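Local coordinates for phosphatidylserine synthase (Haemophilus influenzae, PDB 3HSI), which belongs to the phospholipase D superfamily, whose members share a mixed alpha/beta fold, and carries a PLD-like domain, at residues C[262-267]-C[288-293]; C[278-283]-C[309-314]; C[328-333]-C[440-445]. All blocks are in the same frame, centred on the assembly; numbering follows the deposited sequence.

Interaction 1 (C[262-267]-C[288-293])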
loop_
_atom_site.group_PDB
_atom_site.type_symbol
_atom_site.label_atom_id
_atom_site.label_comp_id
_atom_site.label_asym_id
_atom_site.label_seq_id
_atom_site.Cartn_x
_atom_site.Cartn_y
_atom_site.Cartn_z
ATOM N N VAL C 262 17.554 -7.282 -9.615
ATOM C CA VAL C 262 19.012 -7.163 -9.625
ATOM C C VAL C 262 19.640 -7.062 -8.226
ATOM O O VAL C 262 20.590 -7.765 -7.903
ATOM C CB VAL C 262 19.494 -6.008 -10.559
ATOM C CG1 VAL C 262 20.956 -5.668 -10.291
ATOM C CG2 VAL C 262 19.299 -6.416 -12.030
ATOM N N ILE C 263 19.105 -6.210 -7.372
ATOM C CA ILE C 263 19.593 -6.162 -5.989
ATOM C C ILE C 263 19.506 -7.532 -5.261
ATOM O O ILE C 263 20.499 -8.015 -4.656
ATOM C CB ILE C 263 18.879 -5.015 -5.210
ATOM C CG1 ILE C 263 19.177 -3.676 -5.919
ATOM C CG2 ILE C 263 19.283 -5.022 -3.721
ATOM C CD1 ILE C 263 18.207 -2.484 -5.576
ATOM N N GLU C 264 18.340 -8.175 -5.341
ATOM C CA GLU C 264 18.164 -9.484 -4.718
ATOM C C GLU C 264 19.203 -10.455 -5.263
ATOM O O GLU C 264 19.812 -11.200 -4.509
ATOM C CB GLU C 264 16.736 -10.030 -4.939
ATOM C CG GLU C 264 15.658 -9.112 -4.323
ATOM C CD GLU C 264 14.224 -9.581 -4.559
ATOM O OE1 GLU C 264 14.048 -10.747 -4.955
ATOM O OE2 GLU C 264 13.266 -8.788 -4.340
ATOM N N ASP C 265 19.425 -10.420 -6.569
ATOM C CA ASP C 265 20.395 -11.312 -7.181
ATOM C C ASP C 265 21.855 -10.958 -6.846
ATOM O O ASP C 265 22.703 -11.845 -6.766
ATOM C CB ASP C 265 20.175 -11.392 -8.708
ATOM C CG ASP C 265 18.858 -12.117 -9.075
ATOM O OD1 ASP C 265 18.278 -12.823 -8.195
ATOM O OD2 ASP C 265 18.395 -11.995 -10.233
ATOM N N LEU C 266 22.140 -9.675 -6.676
ATOM C CA LEU C 266 23.456 -9.236 -6.234
ATOM C C LEU C 266 23.764 -9.843 -4.852
ATOM O O LEU C 266 24.821 -10.416 -4.651
ATOM C CB LEU C 266 23.568 -7.705 -6.251
ATOM C CG LEU C 266 23.753 -6.961 -7.598
ATOM C CD1 LEU C 266 23.644 -5.434 -7.410
ATOM C CD2 LEU C 266 25.122 -7.265 -8.213
ATOM N N PHE C 267 22.806 -9.788 -3.937
ATOM C CA PHE C 267 22.952 -10.329 -2.574
ATOM C C PHE C 267 23.124 -11.844 -2.594
ATOM O O PHE C 267 23.861 -12.399 -1.782
ATOM C CB PHE C 267 21.716 -10.030 -1.733
ATOM C CG PHE C 267 21.706 -8.670 -1.076
ATOM C CD1 PHE C 267 21.369 -8.545 0.274
ATOM C CD2 PHE C 267 21.971 -7.520 -1.797
ATOM C CE1 PHE C 267 21.333 -7.292 0.879
ATOM C CE2 PHE C 267 21.929 -6.258 -1.193
ATOM C CZ PHE C 267 21.608 -6.151 0.142
ATOM N N GLN C 288 16.697 -9.129 4.329
ATOM C CA GLN C 288 17.123 -9.575 5.636
ATOM C C GLN C 288 17.448 -11.076 5.591
ATOM O O GLN C 288 18.494 -11.523 6.093
ATOM C CB GLN C 288 16.044 -9.291 6.675
ATOM C CG GLN C 288 15.793 -7.804 7.010
ATOM C CD GLN C 288 14.624 -7.667 8.001
ATOM O OE1 GLN C 288 14.581 -8.368 9.025
ATOM N NE2 GLN C 288 13.661 -6.799 7.684
ATOM N N HIS C 289 16.558 -11.843 4.971
ATOM C CA HIS C 289 16.787 -13.255 4.757
ATOM C C HIS C 289 18.084 -13.501 3.971
ATOM O O HIS C 289 18.842 -14.409 4.281
ATOM C CB HIS C 289 15.616 -13.857 3.991
ATOM C CG HIS C 289 14.279 -13.707 4.671
ATOM N ND1 HIS C 289 14.099 -13.871 6.034
ATOM C CD2 HIS C 289 13.043 -13.457 4.159
ATOM C CE1 HIS C 289 12.812 -13.726 6.329
ATOM N NE2 HIS C 289 12.152 -13.468 5.210
ATOM N N LYS C 290 18.346 -12.705 2.941
ATOM C CA LYS C 290 19.542 -12.964 2.140
ATOM C C LYS C 290 20.839 -12.662 2.892
ATOM O O LYS C 290 21.844 -13.335 2.698
ATOM C CB LYS C 290 19.456 -12.260 0.778
ATOM C CG LYS C 290 18.493 -12.972 -0.175
ATOM C CD LYS C 290 18.063 -12.033 -1.300
ATOM C CE LYS C 290 17.183 -12.748 -2.291
ATOM N NZ LYS C 290 15.861 -13.036 -1.649
ATOM N N ILE C 291 20.804 -11.653 3.755
ATOM C CA ILE C 291 21.917 -11.365 4.675
ATOM C C ILE C 291 22.171 -12.540 5.607
ATOM O O ILE C 291 23.318 -12.943 5.825
ATOM C CB ILE C 291 21.627 -10.135 5.559
ATOM C CG1 ILE C 291 21.546 -8.875 4.705
ATOM C CG2 ILE C 291 22.707 -9.992 6.638
ATOM C CD1 ILE C 291 22.745 -8.694 3.845
ATOM N N ALA C 292 21.092 -13.091 6.158
ATOM C CA ALA C 292 21.204 -14.216 7.097
ATOM C C ALA C 292 21.861 -15.421 6.421
ATOM O O ALA C 292 22.674 -16.135 7.044
ATOM C CB ALA C 292 19.837 -14.596 7.661
ATOM N N THR C 293 21.550 -15.633 5.148
ATOM C CA THR C 293 22.151 -16.764 4.409
ATOM C C THR C 293 23.640 -16.561 4.206
ATOM O O THR C 293 24.420 -17.499 4.400
ATOM C CB THR C 293 21.491 -16.953 3.017
ATOM O OG1 THR C 293 20.093 -17.148 3.191
ATOM C CG2 THR C 293 22.092 -18.160 2.286
#
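The helical segments 262-267 and 288-293, of helices 258-268 and 285-296, run nearly parallel, 14° between their N-to-C directions and 10.1 Å at the closest approach of the short axes, and the nearest pair of CA atoms, Phe-267 and Lys-290, stands 6.4 Å apart. Two side chains of the second helix bridge this separation. The aliphatic part of Lys-290 lies against the first helix: its CB is 4.0 Å from Phe-267 CB, its CD is 3.7 Å from the backbone O of Glu-264, and its CE is 3.8 Å from Glu-264 CB. One bend, at chi4 (70°), turns the amine off the otherwise extended chain, and NZ is hydrogen-bonded to Thr-286 one turn earlier. Both helices belong to the alpha/beta architecture of the PLD-like domain, where they pack side by side against strand 273-277, which lies between them in the chain. One residue on, Ile-291, in one of its two modelled conformers, brings CD1 obliquely to 3.6 Å from Phe-267 CE1, a contact less certain than the lysine's. Phe-267 also touches Leu-274 and Ile-276 of that strand, as does Ile-291 with the same reserve. The carboxylate of Glu-264 is held elsewhere, OE1 by a salt bridge to Arg-216 of the second subunit and OE2 by Trp-387 NE1; Lys-290 NZ stays 4.4 Å from Glu-264 OE1, beyond salt-bridge range.

Interaction 2 (C[278-283]-C[309-314]); sequences TPYFNF and VANDFY
Two loops that follow neighbouring parallel strands meet here, and an Asx turn in the second loop presents its asparagine to a tyrosine of the first. Segment 278-283 leaves strand 273-277, segment 309-314 follows strand 300-306, and Tyr-280 reaches across with its ring. Asn-311 ND2 comes to the ring edge, near the ring plane, 3.1 Å from Tyr-280 CD1 and 3.2 Å from Tyr-280 CE1. The amide is therefore not stacked on the ring: the two side chains cross at about a right angle, with their planes 50° apart. With its CG trans to the backbone N (chi1 -174°), Asn-311 extends its amide toward the tyrosine while OD1 remains near its own loop. That oxygen accepts from Phe-313 N at 2.8 Å, in the carbonyl plane and on a lone pair, with an N-H...O angle of 160°; this bond closes the Asx turn and fixes the rotation of the amide. A type I turn from Asn-311 to Tyr-314 overlaps it, closed by Tyr-314 N to Asn-311 O at 3.2 Å. In the alpha/beta plan of the PLD-like domain, both loops lie at the C-terminal ends of their strands, and each leads on to a helix. Pro-279 CB sits over the centre of the Tyr-280 ring, 3.8 Å above its plane, and the same ring also meets that of Tyr-331. Farther out, Tyr-280 OH lies 4.0 Å from Asp-312 OD1, an oxygen held by a salt bridge to Arg-171.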
loop_
_atom_site.group_PDB
_atom_site.type_symbol
_atom_site.label_atom_id
_atom_site.label_comp_id
_atom_site.label_asym_id
_atom_site.label_seq_id
_atom_site.Cartn_x
_atom_site.Cartn_y
_atom_site.Cartn_z
ATOM N N THR C 278 22.986 2.232 3.847
ATOM C CA THR C 278 21.580 2.571 3.852
ATOM C C THR C 278 21.435 3.678 4.898
ATOM O O THR C 278 22.146 3.651 5.935
ATOM C CB THR C 278 20.685 1.293 4.187
ATOM O OG1 THR C 278 19.303 1.647 4.160
ATOM C CG2 THR C 278 20.970 0.744 5.546
ATOM N N PRO C 279 20.528 4.654 4.654
ATOM C CA PRO C 279 20.289 5.716 5.646
ATOM C C PRO C 279 19.745 5.195 6.976
ATOM O O PRO C 279 20.319 5.493 8.037
ATOM C CB PRO C 279 19.248 6.601 4.974
ATOM C CG PRO C 279 19.271 6.183 3.522
ATOM C CD PRO C 279 19.634 4.776 3.491
ATOM N N TYR C 280 18.675 4.408 6.907
ATOM C CA TYR C 280 18.002 3.825 8.092
ATOM C C TYR C 280 18.183 2.326 8.025
ATOM O O TYR C 280 18.094 1.755 6.952
ATOM C CB TYR C 280 16.474 4.132 8.093
ATOM C CG TYR C 280 16.138 5.462 7.435
ATOM C CD1 TYR C 280 16.402 6.664 8.091
ATOM C CD2 TYR C 280 15.637 5.520 6.132
ATOM C CE1 TYR C 280 16.151 7.902 7.489
ATOM C CE2 TYR C 280 15.376 6.755 5.507
ATOM C CZ TYR C 280 15.630 7.949 6.206
ATOM O OH TYR C 280 15.385 9.187 5.625
ATOM N N PHE C 281 18.388 1.682 9.163
ATOM C CA PHE C 281 18.337 0.242 9.209
ATOM C C PHE C 281 16.901 -0.265 9.096
ATOM O O PHE C 281 16.220 -0.452 10.106
ATOM C CB PHE C 281 18.968 -0.287 10.491
ATOM C CG PHE C 281 19.142 -1.749 10.486
ATOM C CD1 PHE C 281 20.213 -2.326 9.795
ATOM C CD2 PHE C 281 18.228 -2.566 11.132
ATOM C CE1 PHE C 281 20.397 -3.680 9.784
ATOM C CE2 PHE C 281 18.391 -3.942 11.118
ATOM C CZ PHE C 281 19.475 -4.499 10.443
ATOM N N ASN C 282 16.455 -0.521 7.870
ATOM C CA ASN C 282 15.049 -0.971 7.660
ATOM C C ASN C 282 14.916 -1.778 6.378
ATOM O O ASN C 282 14.200 -1.360 5.482
ATOM C CB ASN C 282 14.074 0.241 7.643
ATOM C CG ASN C 282 12.595 -0.180 7.601
ATOM O OD1 ASN C 282 12.202 -1.160 8.230
ATOM N ND2 ASN C 282 11.775 0.568 6.854
ATOM N N PHE C 283 15.602 -2.933 6.307
ATOM C CA PHE C 283 15.619 -3.755 5.087
ATOM C C PHE C 283 14.279 -4.436 4.857
ATOM O O PHE C 283 13.603 -4.819 5.814
ATOM C CB PHE C 283 16.740 -4.812 5.104
ATOM C CG PHE C 283 18.114 -4.230 5.079
ATOM C CD1 PHE C 283 18.556 -3.517 3.979
ATOM C CD2 PHE C 283 18.979 -4.412 6.144
ATOM C CE1 PHE C 283 19.852 -2.926 3.967
ATOM C CE2 PHE C 283 20.259 -3.859 6.132
ATOM C CZ PHE C 283 20.693 -3.099 5.043
ATOM N N VAL C 309 21.436 10.083 15.911
ATOM C CA VAL C 309 21.602 11.515 15.867
ATOM C C VAL C 309 21.892 12.014 14.446
ATOM O O VAL C 309 21.723 13.195 14.171
ATOM C CB VAL C 309 22.726 11.924 16.827
ATOM C CG1 VAL C 309 23.097 13.394 16.660
ATOM C CG2 VAL C 309 22.303 11.619 18.283
ATOM N N ALA C 310 22.306 11.121 13.544
ATOM C CA ALA C 310 22.511 11.489 12.127
ATOM C C ALA C 310 21.265 11.281 11.217
ATOM O O ALA C 310 21.326 11.421 10.003
ATOM C CB ALA C 310 23.705 10.746 11.586
ATOM N N ASN C 311 20.145 10.910 11.817
ATOM C CA ASN C 311 18.856 10.803 11.132
ATOM C C ASN C 311 18.204 12.181 11.152
ATOM O O ASN C 311 18.258 12.866 12.163
ATOM C CB ASN C 311 18.001 9.805 11.902
ATOM C CG ASN C 311 16.681 9.500 11.213
ATOM O OD1 ASN C 311 15.747 10.323 11.195
ATOM N ND2 ASN C 311 16.588 8.313 10.659
ATOM N N ASP C 312 17.572 12.617 10.067
ATOM C CA ASP C 312 16.970 13.972 10.097
ATOM C C ASP C 312 15.637 14.147 10.891
ATOM O O ASP C 312 15.126 15.277 11.026
ATOM C CB ASP C 312 16.871 14.583 8.703
ATOM C CG ASP C 312 16.049 13.745 7.757
ATOM O OD1 ASP C 312 16.397 12.554 7.550
ATOM O OD2 ASP C 312 15.056 14.282 7.208
ATOM N N PHE C 313 15.074 13.047 11.395
ATOM C CA PHE C 313 13.906 13.126 12.291
ATOM C C PHE C 313 14.308 13.200 13.742
ATOM O O PHE C 313 13.454 13.386 14.607
ATOM C CB PHE C 313 12.985 11.926 12.106
ATOM C CG PHE C 313 12.293 11.906 10.785
ATOM C CD1 PHE C 313 11.155 12.671 10.577
ATOM C CD2 PHE C 313 12.770 11.115 9.749
ATOM C CE1 PHE C 313 10.497 12.651 9.358
ATOM C CE2 PHE C 313 12.117 11.093 8.514
ATOM C CZ PHE C 313 10.980 11.867 8.325
ATOM N N TYR C 314 15.603 13.019 14.011
ATOM C CA TYR C 314 16.122 13.115 15.369
ATOM C C TYR C 314 15.816 14.499 15.952
ATOM O O TYR C 314 15.983 15.497 15.270
ATOM C CB TYR C 314 17.630 12.787 15.428
ATOM C CG TYR C 314 18.183 12.831 16.840
ATOM C CD1 TYR C 314 18.924 13.933 17.290
ATOM C CD2 TYR C 314 17.923 11.806 17.750
ATOM C CE1 TYR C 314 19.426 13.994 18.609
ATOM C CE2 TYR C 314 18.433 11.860 19.075
ATOM C CZ TYR C 314 19.179 12.966 19.479
ATOM O OH TYR C 314 19.681 13.042 20.776
#

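Interaction 3 (C[328-333]-C[440-445])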
loop_
_atom_site.group_PDB
_atom_site.type_symbol
_atom_site.label_atom_id
_atom_site.label_comp_id
_atom_site.label_asym_id
_atom_site.label_seq_id
_atom_site.Cartn_x
_atom_site.Cartn_y
_atom_site.Cartn_z
ATOM N N PRO C 328 14.052 7.601 14.492
ATOM C CA PRO C 328 15.468 7.115 14.621
ATOM C C PRO C 328 15.689 6.049 15.733
ATOM O O PRO C 328 16.602 5.207 15.651
ATOM C CB PRO C 328 16.281 8.388 14.923
ATOM C CG PRO C 328 15.329 9.555 14.831
ATOM C CD PRO C 328 13.911 9.051 14.753
ATOM N N TYR C 329 14.843 6.077 16.752
ATOM C CA TYR C 329 14.920 5.123 17.853
ATOM C C TYR C 329 14.332 3.785 17.497
ATOM O O TYR C 329 14.832 2.734 17.953
ATOM C CB TYR C 329 14.176 5.664 19.062
ATOM C CG TYR C 329 14.824 6.862 19.718
ATOM C CD1 TYR C 329 15.679 6.698 20.797
ATOM C CD2 TYR C 329 14.571 8.162 19.266
ATOM C CE1 TYR C 329 16.262 7.800 21.448
ATOM C CE2 TYR C 329 15.164 9.270 19.892
ATOM C CZ TYR C 329 15.994 9.067 20.990
ATOM O OH TYR C 329 16.594 10.128 21.606
ATOM N N LEU C 330 13.227 3.825 16.749
ATOM C CA LEU C 330 12.693 2.621 16.145
ATOM C C LEU C 330 13.761 1.887 15.295
ATOM O O LEU C 330 13.958 0.674 15.453
ATOM C CB LEU C 330 11.432 2.928 15.325
ATOM C CG LEU C 330 10.762 1.725 14.627
ATOM C CD1 LEU C 330 10.378 0.595 15.605
ATOM C CD2 LEU C 330 9.536 2.159 13.829
ATOM N N TYR C 331 14.463 2.628 14.432
ATOM C CA TYR C 331 15.511 2.028 13.585
ATOM C C TYR C 331 16.665 1.514 14.392
ATOM O O TYR C 331 17.163 0.449 14.099
ATOM C CB TYR C 331 16.029 2.980 12.488
ATOM C CG TYR C 331 14.917 3.402 11.557
ATOM C CD1 TYR C 331 14.003 2.474 11.096
ATOM C CD2 TYR C 331 14.758 4.737 11.172
ATOM C CE1 TYR C 331 12.961 2.849 10.258
ATOM C CE2 TYR C 331 13.706 5.122 10.335
ATOM C CZ TYR C 331 12.823 4.165 9.878
ATOM O OH TYR C 331 11.778 4.503 9.046
ATOM N N GLU C 332 17.091 2.270 15.396
ATOM C CA GLU C 332 18.209 1.832 16.211
ATOM C C GLU C 332 17.832 0.537 16.922
ATOM O O GLU C 332 18.620 -0.403 16.953
ATOM C CB GLU C 332 18.596 2.886 17.230
ATOM C CG GLU C 332 19.995 2.685 17.818
ATOM C CD GLU C 332 20.303 3.636 18.997
ATOM O OE1 GLU C 332 21.355 4.307 18.949
ATOM O OE2 GLU C 332 19.499 3.728 19.963
ATOM N N SER C 333 16.634 0.463 17.488
ATOM C CA SER C 333 16.340 -0.739 18.250
ATOM C C SER C 333 16.193 -1.973 17.349
ATOM O O SER C 333 16.510 -3.083 17.768
ATOM C CB SER C 333 15.167 -0.553 19.229
ATOM O OG SER C 333 14.083 0.027 18.593
ATOM N N LYS C 440 7.393 5.625 25.641
ATOM C CA LYS C 440 5.941 5.473 25.673
ATOM C C LYS C 440 5.463 5.093 24.285
ATOM O O LYS C 440 4.704 4.140 24.099
ATOM C CB LYS C 440 5.279 6.794 26.050
ATOM C CG LYS C 440 5.176 7.099 27.542
ATOM C CD LYS C 440 4.206 8.279 27.757
ATOM C CE LYS C 440 4.157 8.715 29.223
ATOM N NZ LYS C 440 5.550 8.972 29.772
ATOM N N LEU C 441 5.933 5.862 23.312
ATOM C CA LEU C 441 5.506 5.722 21.948
ATOM C C LEU C 441 5.860 4.347 21.402
ATOM O O LEU C 441 4.990 3.663 20.857
ATOM C CB LEU C 441 6.134 6.828 21.101
ATOM C CG LEU C 441 5.462 7.183 19.779
ATOM C CD1 LEU C 441 3.952 7.209 19.934
ATOM C CD2 LEU C 441 5.972 8.551 19.341
ATOM N N LEU C 442 7.123 3.939 21.570
ATOM C CA LEU C 442 7.598 2.676 21.014
ATOM C C LEU C 442 6.843 1.489 21.632
ATOM O O LEU C 442 6.481 0.545 20.930
ATOM C CB LEU C 442 9.113 2.517 21.169
ATOM C CG LEU C 442 10.025 3.417 20.309
ATOM C CD1 LEU C 442 11.489 3.235 20.715
ATOM C CD2 LEU C 442 9.859 3.212 18.783
ATOM N N LYS C 443 6.585 1.569 22.937
ATOM C CA LYS C 443 5.792 0.565 23.637
ATOM C C LYS C 443 4.390 0.489 23.087
ATOM O O LYS C 443 3.880 -0.600 22.858
ATOM C CB LYS C 443 5.732 0.862 25.135
ATOM C CG LYS C 443 6.750 0.104 25.918
ATOM C CD LYS C 443 7.336 0.970 26.997
ATOM C CE LYS C 443 8.403 0.222 27.798
ATOM N NZ LYS C 443 9.482 1.168 28.287
ATOM N N LYS C 444 3.765 1.648 22.893
ATOM C CA LYS C 444 2.414 1.714 22.357
ATOM C C LYS C 444 2.326 1.062 20.962
ATOM O O LYS C 444 1.448 0.220 20.696
ATOM C CB LYS C 444 1.957 3.179 22.289
ATOM C CG LYS C 444 1.274 3.719 23.550
ATOM C CD LYS C 444 1.131 5.256 23.547
ATOM C CE LYS C 444 1.238 5.851 22.138
ATOM N NZ LYS C 444 0.539 7.169 21.996
ATOM N N PHE C 445 3.248 1.446 20.085
ATOM C CA PHE C 445 3.286 0.918 18.738
ATOM C C PHE C 445 3.566 -0.586 18.705
ATOM O O PHE C 445 2.800 -1.335 18.085
ATOM C CB PHE C 445 4.271 1.703 17.887
ATOM C CG PHE C 445 3.687 2.956 17.314
ATOM C CD1 PHE C 445 3.764 3.212 15.944
ATOM C CD2 PHE C 445 3.030 3.873 18.131
ATOM C CE1 PHE C 445 3.199 4.382 15.408
ATOM C CE2 PHE C 445 2.460 5.024 17.615
ATOM C CZ PHE C 445 2.543 5.292 16.254
#
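Leu-442 reaches from helix 436-447 to helix 327-341, joining a C-terminal helix to a helix of the PLD-like domain. The pairing is evident already in the backbone, where the CA atoms of Leu-442 and Leu-330, the nearest across the two segments, are 7.0 Å apart. From CA, the CB of Leu-442 points toward the opposing helix. CG then lies opposite the carbonyl carbon, beside the backbone N (chi1 -70°), which carries the fork of the side chain onward to the other helix, and the two methyls divide between successive residues there. CD1 takes the Tyr-329 side, 4.0 Å from Tyr-329 CB. It meets the root of that side chain, since the phenol ring leads away and packs edge-to-face with the ring of Tyr-434. CD2 goes to Leu-330 and lies close in to the helix backbone, 3.8 Å from Leu-330 CB and 3.9 Å from Leu-330 CA. The leucine side chains cross at a slant. Of the three touching residues, Leu-442 is partly exposed, whereas Tyr-329 and Leu-330 are buried. Leu-330 also packs on Asp-451 and Val-454 of helix 450-457, so a second C-terminal helix shares its surface. No hydrogen bond joins the two segments, and the contact rests on apolar carbons alone. At the outer end of Leu-330, CD1 comes within 4.1 Å of Leu-442 CD2.

Overall arrangement
Interactions 1 and 2 interleave along the chain, their centres 21 Å apart, and they touch through a probable hydrogen bond, Gln-288 NE2 to Phe-283 O at 2.7 Å, which ties the start of helix 285-296 to the loop before it. Interaction 3 follows in series, its centre 13 Å from that of interaction 2. Those two share a packed border: Tyr-314 CE2 lies 3.6 Å from Tyr-329 OH, and Asn-311 OD1 lies 3.7 Å from Pro-328 CG. Interactions 1 and 3 do not touch, with nearest atoms about 10 Å apart, yet both reach the second subunit, whereas the two segments of interaction 2 meet no other chain.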